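Side-chain contacts in AT27789p (Drosophila melanogaster, PDB 5UZN), which probably binds RNA, including mRNA, as the fly homolog of hnRNP F/H called Glorund, of which this chain is the third quasi-RNA recognition motif domain: residues 29-34 with 64-69; 58-63 with 81-86. One frame throughout, in Å; residues are numbered along the deposited sequence.

Contact 1: 29-34 with 64-69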
ATOM      1  N   LYS A  29      -2.558   0.181  -8.541  1.00 21.27           N
ATOM      2  CA  LYS A  29      -3.578   1.057  -9.128  1.00 19.58           C
ATOM      3  C   LYS A  29      -3.983   2.165  -8.173  1.00 19.94           C
ATOM      4  O   LYS A  29      -4.311   3.277  -8.606  1.00 21.24           O
ATOM      5  CB  LYS A  29      -4.817   0.250  -9.521  1.00 32.57           C
ATOM      6  CG  LYS A  29      -4.615  -0.666 -10.716  1.00 30.00           C
ATOM      7  CD  LYS A  29      -5.885  -1.459 -11.022  1.00 44.17           C
ATOM      8  CE  LYS A  29      -5.682  -2.425 -12.190  1.00 39.35           C
ATOM      9  NZ  LYS A  29      -6.888  -3.278 -12.436  1.00 46.29           N
ATOM     10  N   PHE A  30      -3.954   1.873  -6.874  1.00 22.80           N
ATOM     11  CA  PHE A  30      -4.360   2.826  -5.849  1.00 20.26           C
ATOM     12  C   PHE A  30      -3.433   4.039  -5.816  1.00 17.91           C
ATOM     13  O   PHE A  30      -3.895   5.171  -5.650  1.00 17.22           O
ATOM     14  CB  PHE A  30      -4.400   2.109  -4.495  1.00 16.31           C
ATOM     15  CG  PHE A  30      -4.913   2.964  -3.362  1.00 20.58           C
ATOM     16  CD1 PHE A  30      -6.274   3.096  -3.143  1.00 19.98           C
ATOM     17  CD2 PHE A  30      -4.040   3.659  -2.549  1.00 20.05           C
ATOM     18  CE1 PHE A  30      -6.747   3.879  -2.121  1.00 18.90           C
ATOM     19  CE2 PHE A  30      -4.517   4.436  -1.508  1.00 21.26           C
ATOM     20  CZ  PHE A  30      -5.879   4.544  -1.303  1.00 19.49           C
ATOM     21  N   PHE A  31      -2.131   3.831  -5.999  1.00 18.60           N
ATOM     22  CA  PHE A  31      -1.165   4.918  -5.908  1.00 16.67           C
ATOM     23  C   PHE A  31      -0.770   5.507  -7.255  1.00 27.32           C
ATOM     24  O   PHE A  31       0.089   6.396  -7.292  1.00 18.76           O
ATOM     25  CB  PHE A  31       0.102   4.445  -5.187  1.00 22.94           C
ATOM     26  CG  PHE A  31      -0.104   4.138  -3.738  1.00 19.89           C
ATOM     27  CD1 PHE A  31      -0.450   5.148  -2.844  1.00 19.61           C
ATOM     28  CD2 PHE A  31       0.061   2.853  -3.267  1.00 18.75           C
ATOM     29  CE1 PHE A  31      -0.632   4.869  -1.513  1.00 13.61           C
ATOM     30  CE2 PHE A  31      -0.110   2.564  -1.933  1.00 18.92           C
ATOM     31  CZ  PHE A  31      -0.467   3.572  -1.058  1.00 18.84           C
ATOM     32  N   GLU A  32      -1.332   5.032  -8.362  1.00 23.91           N
ATOM     33  CA  GLU A  32      -0.854   5.517  -9.651  1.00 25.05           C
ATOM     34  C   GLU A  32      -1.200   6.996  -9.744  1.00 18.47           C
ATOM     35  O   GLU A  32      -2.221   7.415  -9.216  1.00 26.18           O
ATOM     36  CB  GLU A  32      -1.469   4.720 -10.816  1.00 28.10           C
ATOM     37  CG  GLU A  32      -2.930   5.013 -11.053  1.00 43.78           C
ATOM     38  CD  GLU A  32      -3.591   4.010 -11.974  1.00 50.86           C
ATOM     39  OE1 GLU A  32      -4.793   4.197 -12.258  1.00 56.95           O
ATOM     40  OE2 GLU A  32      -2.920   3.032 -12.393  1.00 38.33           O
ATOM     41  N   PRO A  33      -0.361   7.804 -10.418  1.00 27.18           N
ATOM     42  CA  PRO A  33       0.857   7.491 -11.186  1.00 28.79           C
ATOM     43  C   PRO A  33       2.064   7.156 -10.344  1.00 27.17           C
ATOM     44  O   PRO A  33       3.091   6.723 -10.874  1.00 25.92           O
ATOM     45  CB  PRO A  33       1.124   8.787 -11.962  1.00 34.15           C
ATOM     46  CG  PRO A  33       0.559   9.845 -11.092  1.00 37.00           C
ATOM     47  CD  PRO A  33      -0.670   9.245 -10.460  1.00 23.52           C
ATOM     48  N   ILE A  34       1.966   7.345  -9.050  1.00 24.46           N
ATOM     49  CA  ILE A  34       3.119   7.116  -8.195  1.00 24.44           C
ATOM     50  C   ILE A  34       3.324   5.622  -8.014  1.00 35.84           C
ATOM     51  O   ILE A  34       2.396   4.831  -7.810  1.00 29.46           O
ATOM     52  CB  ILE A  34       2.972   7.842  -6.850  1.00 31.44           C
ATOM     53  CG1 ILE A  34       3.003   9.359  -7.069  1.00 31.56           C
ATOM     54  CG2 ILE A  34       4.117   7.460  -5.925  1.00 35.44           C
ATOM     55  CD1 ILE A  34       4.363   9.875  -7.451  1.00 30.03           C
ATOM     56  N   GLN A  64       5.588  10.531   0.333  1.00 15.48           N
ATOM     57  CA  GLN A  64       4.780  11.619   0.855  1.00 16.82           C
ATOM     58  C   GLN A  64       3.689  12.034  -0.122  1.00 20.04           C
ATOM     59  O   GLN A  64       2.554  12.304   0.294  1.00 18.36           O
ATOM     60  CB  GLN A  64       5.688  12.791   1.219  1.00 25.14           C
ATOM     61  CG  GLN A  64       6.662  12.392   2.318  1.00 20.97           C
ATOM     62  CD  GLN A  64       5.945  11.801   3.515  1.00 24.17           C
ATOM     63  OE1 GLN A  64       5.271  12.510   4.238  1.00 19.00           O
ATOM     64  NE2 GLN A  64       6.080  10.492   3.715  1.00 17.19           N
ATOM     65  N   VAL A  65       4.004  12.080  -1.419  1.00 20.32           N
ATOM     66  CA  VAL A  65       2.965  12.276  -2.426  1.00 20.70           C
ATOM     67  C   VAL A  65       1.918  11.167  -2.311  1.00 26.32           C
ATOM     68  O   VAL A  65       0.711  11.434  -2.266  1.00 26.76           O
ATOM     69  CB  VAL A  65       3.578  12.341  -3.841  1.00 25.76           C
ATOM     70  CG1 VAL A  65       2.502  12.179  -4.902  1.00 41.48           C
ATOM     71  CG2 VAL A  65       4.319  13.655  -4.038  1.00 36.81           C
ATOM     72  N   ALA A  66       2.367   9.911  -2.187  1.00 25.87           N
ATOM     73  CA  ALA A  66       1.421   8.797  -2.099  1.00 27.39           C
ATOM     74  C   ALA A  66       0.507   8.893  -0.880  1.00 21.97           C
ATOM     75  O   ALA A  66      -0.659   8.482  -0.947  1.00 23.56           O
ATOM     76  CB  ALA A  66       2.169   7.466  -2.086  1.00 24.48           C
ATOM     77  N   MET A  67       0.991   9.445   0.237  1.00 21.07           N
ATOM     78  CA  MET A  67       0.121   9.611   1.400  1.00 21.56           C
ATOM     79  C   MET A  67      -1.064  10.526   1.122  1.00 28.11           C
ATOM     80  O   MET A  67      -2.122  10.364   1.744  1.00 33.73           O
ATOM     81  CB  MET A  67       0.923  10.134   2.597  1.00 20.70           C
ATOM     82  CG  MET A  67       1.824   9.079   3.273  1.00 22.03           C
ATOM     83  SD  MET A  67       0.958   7.706   4.083  1.00 19.60           S
ATOM     84  CE  MET A  67       0.230   8.556   5.480  1.00 20.34           C
ATOM     85  N   LYS A  68      -0.911  11.495   0.216  1.00 31.15           N
ATOM     86  CA  LYS A  68      -1.967  12.455  -0.117  1.00 41.17           C
ATOM     87  C   LYS A  68      -2.750  12.021  -1.347  1.00 44.34           C
ATOM     88  O   LYS A  68      -3.980  11.900  -1.310  1.00 51.44           O
ATOM     89  CB  LYS A  68      -1.391  13.848  -0.414  1.00 40.39           C
ATOM     90  CG  LYS A  68      -0.082  14.179   0.230  1.00 42.27           C
ATOM     91  CD  LYS A  68      -0.247  14.500   1.697  1.00 53.09           C
ATOM     92  CE  LYS A  68       1.070  15.008   2.268  1.00 52.62           C
ATOM     93  NZ  LYS A  68       1.941  13.881   2.718  1.00 47.04           N
ATOM     94  N   ARG A  69      -2.036  11.792  -2.445  1.00 39.53           N
ATOM     95  CA  ARG A  69      -2.613  11.699  -3.781  1.00 42.60           C
ATOM     96  C   ARG A  69      -2.760  10.230  -4.155  1.00 38.65           C
ATOM     97  O   ARG A  69      -1.794   9.571  -4.548  1.00 39.81           O
ATOM     98  CB  ARG A  69      -1.747  12.466  -4.767  1.00 37.78           C
ATOM     99  CG  ARG A  69      -1.782  13.968  -4.519  1.00 54.00           C
ATOM    100  CD  ARG A  69      -0.594  14.680  -5.138  1.00 59.71           C
ATOM    101  NE  ARG A  69      -0.284  14.177  -6.472  1.00 55.10           N
ATOM    102  CZ  ARG A  69       0.659  14.693  -7.253  1.00 60.20           C
ATOM    103  NH1 ARG A  69       0.887  14.175  -8.456  1.00 70.12           N
ATOM    104  NH2 ARG A  69       1.379  15.725  -6.825  1.00 60.58           N
TER

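Contact 2: 58-63 with 81-86. With SO4 (sulfate ion), chain E.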
ATOM      1  N   ASP A  58      10.533   4.246  -3.468  1.00 31.14           N
ATOM      2  CA  ASP A  58      11.959   4.428  -3.712  1.00 30.76           C
ATOM      3  C   ASP A  58      12.517   5.612  -2.929  1.00 25.23           C
ATOM      4  O   ASP A  58      13.627   5.533  -2.400  1.00 34.15           O
ATOM      5  CB  ASP A  58      12.208   4.602  -5.222  1.00 27.33           C
ATOM      6  CG  ASP A  58      12.065   3.298  -5.997  1.00 25.09           C
ATOM      7  OD1 ASP A  58      12.592   2.275  -5.522  1.00 40.02           O
ATOM      8  OD2 ASP A  58      11.433   3.297  -7.078  1.00 41.02           O
ATOM      9  N   THR A  59      11.765   6.710  -2.836  1.00 32.36           N
ATOM     10  CA  THR A  59      12.229   7.931  -2.179  1.00 30.55           C
ATOM     11  C   THR A  59      11.221   8.423  -1.147  1.00 23.44           C
ATOM     12  O   THR A  59      10.035   8.069  -1.182  1.00 21.65           O
ATOM     13  CB  THR A  59      12.449   9.072  -3.177  1.00 22.37           C
ATOM     14  OG1 THR A  59      11.197   9.380  -3.814  1.00 28.90           O
ATOM     15  CG2 THR A  59      13.481   8.680  -4.228  1.00 35.27           C
ATOM     16  N   TYR A  60      11.716   9.266  -0.227  1.00 26.68           N
ATOM     17  CA  TYR A  60      10.831   9.970   0.704  1.00 22.37           C
ATOM     18  C   TYR A  60       9.790  10.777  -0.051  1.00 22.88           C
ATOM     19  O   TYR A  60       8.590  10.694   0.237  1.00 25.70           O
ATOM     20  CB  TYR A  60      11.642  10.891   1.630  1.00 20.38           C
ATOM     21  CG  TYR A  60      10.811  11.709   2.651  1.00 26.93           C
ATOM     22  CD1 TYR A  60      10.122  11.082   3.678  1.00 27.81           C
ATOM     23  CD2 TYR A  60      10.752  13.104   2.595  1.00 29.48           C
ATOM     24  CE1 TYR A  60       9.372  11.806   4.611  1.00 25.68           C
ATOM     25  CE2 TYR A  60      10.007  13.847   3.544  1.00 21.88           C
ATOM     26  CZ  TYR A  60       9.333  13.178   4.559  1.00 28.80           C
ATOM     27  OH  TYR A  60       8.585  13.880   5.503  1.00 17.14           O
ATOM     28  N   GLU A  61      10.223  11.517  -1.067  1.00 33.15           N
ATOM     29  CA  GLU A  61       9.284  12.336  -1.825  1.00 23.06           C
ATOM     30  C   GLU A  61       8.141  11.499  -2.386  1.00 26.45           C
ATOM     31  O   GLU A  61       6.971  11.893  -2.298  1.00 23.29           O
ATOM     32  CB  GLU A  61      10.028  13.047  -2.949  1.00 32.72           C
ATOM     33  CG  GLU A  61       9.160  13.922  -3.779  1.00 28.28           C
ATOM     34  CD  GLU A  61       9.912  14.502  -4.954  1.00 41.49           C
ATOM     35  OE1 GLU A  61      11.092  14.126  -5.171  1.00 38.37           O
ATOM     36  OE2 GLU A  61       9.314  15.334  -5.651  1.00 38.95           O
ATOM     37  N   ASP A  62       8.455  10.338  -2.954  1.00 24.86           N
ATOM     38  CA  ASP A  62       7.398   9.457  -3.453  1.00 26.09           C
ATOM     39  C   ASP A  62       6.413   9.078  -2.350  1.00 16.94           C
ATOM     40  O   ASP A  62       5.194   9.149  -2.543  1.00 22.40           O
ATOM     41  CB  ASP A  62       8.012   8.196  -4.049  1.00 21.69           C
ATOM     42  CG  ASP A  62       8.332   8.341  -5.531  1.00 35.16           C
ATOM     43  OD1 ASP A  62       8.315   9.484  -6.031  1.00 28.88           O
ATOM     44  OD2 ASP A  62       8.585   7.303  -6.188  1.00 23.51           O
ATOM     45  N   SER A  63       6.925   8.648  -1.188  1.00 17.71           N
ATOM     46  CA  SER A  63       6.040   8.182  -0.128  1.00 21.80           C
ATOM     47  C   SER A  63       5.112   9.287   0.337  1.00 20.04           C
ATOM     48  O   SER A  63       3.951   9.026   0.656  1.00 18.62           O
ATOM     49  CB  SER A  63       6.853   7.642   1.053  1.00 20.03           C
ATOM     50  OG  SER A  63       7.499   8.683   1.773  1.00 17.83           O
ATOM     51  N   LEU A  81      -4.074   4.869   5.433  1.00 20.51           N
ATOM     52  CA  LEU A  81      -2.646   4.913   5.156  1.00 16.38           C
ATOM     53  C   LEU A  81      -1.897   5.387   6.397  1.00 19.36           C
ATOM     54  O   LEU A  81      -2.344   6.310   7.079  1.00 19.57           O
ATOM     55  CB  LEU A  81      -2.338   5.848   3.986  1.00 21.92           C
ATOM     56  CG  LEU A  81      -3.033   5.450   2.683  1.00 25.56           C
ATOM     57  CD1 LEU A  81      -2.588   6.384   1.567  1.00 29.18           C
ATOM     58  CD2 LEU A  81      -2.717   3.994   2.351  1.00 18.64           C
ATOM     59  N   PHE A  82      -0.765   4.747   6.677  1.00 12.24           N
ATOM     60  CA  PHE A  82       0.111   5.086   7.795  1.00 15.53           C
ATOM     61  C   PHE A  82       1.536   5.125   7.283  1.00 24.66           C
ATOM     62  O   PHE A  82       2.030   4.121   6.761  1.00 18.69           O
ATOM     63  CB  PHE A  82       0.004   4.066   8.930  1.00 20.37           C
ATOM     64  CG  PHE A  82      -1.386   3.846   9.412  1.00 20.07           C
ATOM     65  CD1 PHE A  82      -2.198   2.891   8.816  1.00 23.82           C
ATOM     66  CD2 PHE A  82      -1.887   4.602  10.468  1.00 24.32           C
ATOM     67  CE1 PHE A  82      -3.486   2.697   9.268  1.00 24.41           C
ATOM     68  CE2 PHE A  82      -3.176   4.409  10.914  1.00 27.94           C
ATOM     69  CZ  PHE A  82      -3.965   3.453  10.320  1.00 18.25           C
ATOM     70  N   TYR A  83       2.187   6.276   7.422  1.00 17.59           N
ATOM     71  CA  TYR A  83       3.572   6.415   7.000  1.00 18.33           C
ATOM     72  C   TYR A  83       4.475   5.834   8.065  1.00 23.84           C
ATOM     73  O   TYR A  83       4.586   6.403   9.156  1.00 20.43           O
ATOM     74  CB  TYR A  83       3.924   7.873   6.745  1.00 15.93           C
ATOM     75  CG  TYR A  83       5.375   7.988   6.313  1.00 20.03           C
ATOM     76  CD1 TYR A  83       5.821   7.304   5.204  1.00 19.26           C
ATOM     77  CD2 TYR A  83       6.294   8.739   7.035  1.00 23.19           C
ATOM     78  CE1 TYR A  83       7.131   7.372   4.800  1.00 18.94           C
ATOM     79  CE2 TYR A  83       7.624   8.822   6.629  1.00 17.95           C
ATOM     80  CZ  TYR A  83       8.027   8.133   5.516  1.00 18.37           C
ATOM     81  OH  TYR A  83       9.323   8.186   5.079  1.00 23.99           O
ATOM     82  N   ASP A  84       5.120   4.703   7.767  1.00 14.91           N
ATOM     83  CA  ASP A  84       5.958   4.035   8.754  1.00 17.55           C
ATOM     84  C   ASP A  84       7.432   4.387   8.613  1.00 29.02           C
ATOM     85  O   ASP A  84       8.261   3.819   9.323  1.00 27.26           O
ATOM     86  CB  ASP A  84       5.768   2.515   8.671  1.00 19.75           C
ATOM     87  CG  ASP A  84       4.440   2.052   9.270  1.00 24.55           C
ATOM     88  OD1 ASP A  84       3.619   2.896   9.709  1.00 31.17           O
ATOM     89  OD2 ASP A  84       4.204   0.833   9.291  1.00 25.61           O
ATOM     90  N   GLY A  85       7.782   5.307   7.727  1.00 17.66           N
ATOM     91  CA  GLY A  85       9.140   5.762   7.694  1.00 18.22           C
ATOM     92  C   GLY A  85      10.027   4.800   6.924  1.00 28.14           C
ATOM     93  O   GLY A  85       9.585   3.948   6.152  1.00 24.73           O
ATOM     94  N   LYS A  86      11.312   4.947   7.163  1.00 23.66           N
ATOM     95  CA  LYS A  86      12.294   4.305   6.318  1.00 28.78           C
ATOM     96  C   LYS A  86      12.528   2.862   6.757  1.00 29.92           C
ATOM     97  O   LYS A  86      12.409   2.520   7.940  1.00 33.25           O
ATOM     98  CB  LYS A  86      13.578   5.129   6.352  1.00 39.84           C
ATOM     99  CG  LYS A  86      14.745   4.549   5.653  1.00 42.65           C
ATOM    100  CD  LYS A  86      15.879   5.552   5.641  1.00 52.63           C
ATOM    101  CE  LYS A  86      16.914   5.147   6.680  1.00 56.82           C
ATOM    102  NZ  LYS A  86      17.419   3.774   6.383  1.00 62.91           N
TER
HETATM  103  S   SO4 E 604      12.065   7.311  10.052  1.00 59.12           S
HETATM  104  O1  SO4 E 604      12.244   7.084   8.622  1.00 46.00           O
HETATM  105  O2  SO4 E 604      11.647   6.081  10.720  1.00 59.75           O
HETATM  106  O3  SO4 E 604      11.033   8.328  10.248  1.00 58.89           O
HETATM  107  O4  SO4 E 604      13.322   7.770  10.640  1.00 59.60           O

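Contact 1: 29-34 with 64-69
Swung anti to its own carbonyl carbon (chi1 -68°), the ring of F31 reaches across to the methyl of A66, and I34 sets CG1 beside V65 by a similar turn (chi1 -67°). The ring atom CD1 of F31 lies 3.6 Å from CB of A66, an oblique approach in which the methyl meets the CD1-CE1 side of the ring. Alanine suits this place because its single methyl lets the two backbones come close: the CA atoms of F31 and A66 are 6.0 Å apart. Beside this pair, I34 CG1 rests 3.6 Å from V65 CG1, the two branched side chains crossing at about a right angle. The F31-A66 and I34-V65 contacts are apolar. The same methyl of V65 lies over one face of the R69 guanidinium, offset toward its rim, so one small group serves both the isoleucine and the flat arginine end. Within 29-34, CD2 of F30 sits over the centre of the F31 ring, 3.7 Å above its plane, which limits how that ring can turn. The contact joins the end of helix 24-31 and the loop after it to the last turns of helix 60-68, the two helices packed on one side of the sheet. Beneath them, F31 meets F57 edge-to-face and touches M15, A55 and L81, while A66 leans on I13 and F57 of the central strands.

Contact 2: 58-63 with 81-86
In this RRM-like fold, two helices pack against a four-stranded antiparallel sheet, and here the start of helix 60-68 meets the edge strand 80-86 through a pair of tyrosines and a serine. The outer part of the Y83 ring packs against both Y60 and S63. Its hydroxyl OH approaches the edge of the Y60 ring, near that ring's plane, 3.3 Å from CD1. With centroids 6.0 Å apart and planes at 63°, the rings form an oblique pair. Y83 has CG anti to the backbone N (chi1 180°), which carries its ring from the strand toward the helix and brings the hydroxyl to the Y60 edge. S63 adds a small polar group: its OG is 3.3 Å from Y83 CE1, yet gives its proton to Y60 O at 2.8 Å, in the carbonyl plane and on a lone pair, so a buried hydroxyl is satisfied inside its own helix. Without the ring and hydroxyl, as with an alanine at Y83, the edge of Y60 and the S63 side chain would probably lose their partner on the strand, opening a gap. Just before Y60, T59 is the N-cap of the helix, its OG1 accepting from D62 N. On the strand, G85 N sits over the centre of the Y83 ring, 3.4 Å above its plane. Glycine suits position 85, since its backbone angles would press a CB against the preceding carbonyl oxygen. The next amide, K86 N, donates to sulfate O1 at 2.8 Å, with an N-H...O angle of 151°.

In the fold
Contacts 1 and 2 lie at successive parts of helix 60-68, their centres about 10 Å apart: segment 58-63 brings the start of that helix to strand 80-86, whereas its end, in segment 64-69, packs on helix 24-31. They also touch directly. Q64 NE2 comes within 3.5 Å of Y83 CE1, M67 CE lies 3.6 Å from Y83 N, and A66 O is 3.8 Å from L81 CD1. F57, on strand 52-57 of the same sheet, touches both, meeting I34 and A66 of contact 1 and S63 of contact 2. The sulfate, probably from the crystallisation liquor, belongs to contact 2 alone, where it binds the backbone at the end of the edge strand.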